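Local coordinates for polyhedrin (Antheraea mylitta cypovirus 4, PDB 5A8S), which probably forms the crystalline matrix of the polyhedra, the occlusion bodies in which this insect virus is embedded, at residues A[131-136]-A[170-175]. Numbering follows the deposited sequence.
Sequences VEATNM and VYVPLD
Val-131 and Val-172 meet where two antiparallel beta sheets of the polyhedrin pack face to face, a worked example of how a sandwich interface is filled by apolar side chains. Strand 130-134 forms one edge of a three-stranded sheet, whereas strand 167-173 belongs to the larger sheet, next to strand 115-121. Over the two short segments the strands run almost parallel, at 9°, with their axes 8.3 Å apart; no hydrogen bond joins them, and the contact rests on side chains of alternate residues.

The side chain of Val-131 illustrates the principle. Its CB points at the opposing strand without touching it, and the contact is divided between the two methyls. CG1, set anti to the backbone N (chi1 -179°), reaches Val-172 CG2 at 4.1 Å, the two valines passing alongside one another from opposing strands. CG2, lying beside the backbone N, turns instead to Val-170 CG1 at a looser 4.4 Å. Phe-120 of strand 115-121 also packs against Val-131, while Val-116 and Ile-155 adjoin Val-172, continuing the apolar layer.

Glu-132 leaves the strand on the other side, so its charge lies off the apolar face; there its carboxylate forms a salt bridge with Lys-181 and accepts a hydrogen bond from Gly-151 N. Further along, Ala-133 CB lies 4.2 Å from Val-172 CG1. Past the end of strand 167-173, Leu-174 holds CD1 anti to CA (chi2 172°), and it is the other terminal methyl, CD2, that touches Ala-133 CB, at 3.7 Å.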
loop_
_atom_site.group_PDB
_atom_site.type_symbol
_atom_site.label_atom_id
_atom_site.label_comp_id
_atom_site.label_asym_id
_atom_site.label_seq_id
_atom_site.Cartn_x
_atom_site.Cartn_y
_atom_site.Cartn_z
ATOM N N VAL A 131 -15.279 10.369 5.694
ATOM C CA VAL A 131 -14.997 10.497 4.277
ATOM C C VAL A 131 -14.672 11.959 4.010
ATOM O O VAL A 131 -15.207 12.844 4.677
ATOM C CB VAL A 131 -16.218 10.101 3.411
ATOM C CG1 VAL A 131 -15.891 10.223 1.919
ATOM C CG2 VAL A 131 -16.676 8.689 3.747
ATOM N N GLU A 132 -13.793 12.204 3.047
ATOM C CA GLU A 132 -13.551 13.558 2.551
ATOM C C GLU A 132 -13.362 13.560 1.061
ATOM O O GLU A 132 -12.660 12.709 0.518
ATOM C CB GLU A 132 -12.275 14.139 3.145
ATOM C CG GLU A 132 -12.414 14.603 4.534
ATOM C CD GLU A 132 -11.214 15.397 4.987
ATOM O OE1 GLU A 132 -10.078 15.135 4.526
ATOM O OE2 GLU A 132 -11.424 16.283 5.815
ATOM N N ALA A 133 -13.984 14.522 0.396
ATOM C CA ALA A 133 -13.617 14.842 -0.968
ATOM C C ALA A 133 -12.486 15.867 -0.898
ATOM O O ALA A 133 -12.726 17.050 -0.708
ATOM C CB ALA A 133 -14.811 15.395 -1.718
ATOM N N THR A 134 -11.247 15.409 -1.017
ATOM C CA THR A 134 -10.107 16.306 -0.906
ATOM C C THR A 134 -9.782 16.906 -2.271
ATOM O O THR A 134 -10.440 16.580 -3.255
ATOM C CB THR A 134 -8.889 15.578 -0.294
ATOM O OG1 THR A 134 -8.862 14.212 -0.727
ATOM C CG2 THR A 134 -8.994 15.580 1.231
ATOM N N ASN A 135 -8.801 17.800 -2.337
ATOM C CA ASN A 135 -8.394 18.340 -3.632
ATOM C C ASN A 135 -7.482 17.335 -4.350
ATOM O O ASN A 135 -7.380 16.187 -3.926
ATOM C CB ASN A 135 -7.762 19.736 -3.488
ATOM C CG ASN A 135 -6.427 19.716 -2.767
ATOM O OD1 ASN A 135 -5.806 18.667 -2.594
ATOM N ND2 ASN A 135 -5.967 20.893 -2.358
ATOM N N MET A 136 -6.845 17.736 -5.445
ATOM C CA MET A 136 -6.085 16.776 -6.244
ATOM C C MET A 136 -4.970 16.106 -5.440
ATOM O O MET A 136 -4.622 14.952 -5.692
ATOM C CB MET A 136 -5.493 17.452 -7.479
ATOM C CG MET A 136 -6.536 17.913 -8.493
ATOM S SD MET A 136 -7.402 16.557 -9.309
ATOM C CE MET A 136 -6.073 15.839 -10.282
ATOM N N VAL A 170 -23.326 6.775 2.560
ATOM C CA VAL A 170 -23.402 8.201 2.291
ATOM C C VAL A 170 -23.147 8.454 0.815
ATOM O O VAL A 170 -22.347 7.754 0.195
ATOM C CB VAL A 170 -22.365 8.994 3.123
ATOM C CG1 VAL A 170 -20.931 8.511 2.847
ATOM C CG2 VAL A 170 -22.497 10.487 2.850
ATOM N N TYR A 171 -23.837 9.444 0.250
ATOM C CA TYR A 171 -23.531 9.894 -1.103
ATOM C C TYR A 171 -22.702 11.169 -1.021
ATOM O O TYR A 171 -23.046 12.095 -0.285
ATOM C CB TYR A 171 -24.796 10.134 -1.930
ATOM C CG TYR A 171 -24.491 10.523 -3.359
ATOM C CD1 TYR A 171 -24.031 9.580 -4.268
ATOM C CD2 TYR A 171 -24.631 11.837 -3.791
ATOM C CE1 TYR A 171 -23.743 9.927 -5.580
ATOM C CE2 TYR A 171 -24.334 12.200 -5.111
ATOM C CZ TYR A 171 -23.887 11.235 -5.994
ATOM O OH TYR A 171 -23.593 11.564 -7.304
ATOM N N VAL A 172 -21.607 11.200 -1.777
ATOM C CA VAL A 172 -20.677 12.325 -1.765
ATOM C C VAL A 172 -20.500 12.851 -3.187
ATOM O O VAL A 172 -19.872 12.202 -4.027
ATOM C CB VAL A 172 -19.307 11.909 -1.200
ATOM C CG1 VAL A 172 -18.324 13.088 -1.230
ATOM C CG2 VAL A 172 -19.465 11.375 0.222
ATOM N N PRO A 173 -21.092 14.015 -3.480
ATOM C CA PRO A 173 -20.876 14.620 -4.801
ATOM C C PRO A 173 -19.425 15.052 -4.990
ATOM O O PRO A 173 -18.776 15.482 -4.037
ATOM C CB PRO A 173 -21.795 15.847 -4.792
ATOM C CG PRO A 173 -22.792 15.585 -3.711
ATOM C CD PRO A 173 -22.080 14.761 -2.681
ATOM N N LEU A 174 -18.923 14.939 -6.214
ATOM C CA LEU A 174 -17.544 15.322 -6.517
ATOM C C LEU A 174 -17.526 16.301 -7.671
ATOM O O LEU A 174 -18.330 16.183 -8.583
ATOM C CB LEU A 174 -16.716 14.098 -6.923
ATOM C CG LEU A 174 -16.591 12.989 -5.882
ATOM C CD1 LEU A 174 -15.920 11.786 -6.515
ATOM C CD2 LEU A 174 -15.822 13.473 -4.670
ATOM N N ASP A 175 -16.615 17.265 -7.641
ATOM C CA ASP A 175 -16.314 18.006 -8.863
ATOM C C ASP A 175 -14.983 17.476 -9.388
ATOM O O ASP A 175 -14.348 16.636 -8.742
ATOM C CB ASP A 175 -16.378 19.539 -8.682
ATOM C CG ASP A 175 -15.111 20.151 -8.083
ATOM O OD1 ASP A 175 -14.050 19.500 -8.061
ATOM O OD2 ASP A 175 -15.182 21.331 -7.661
#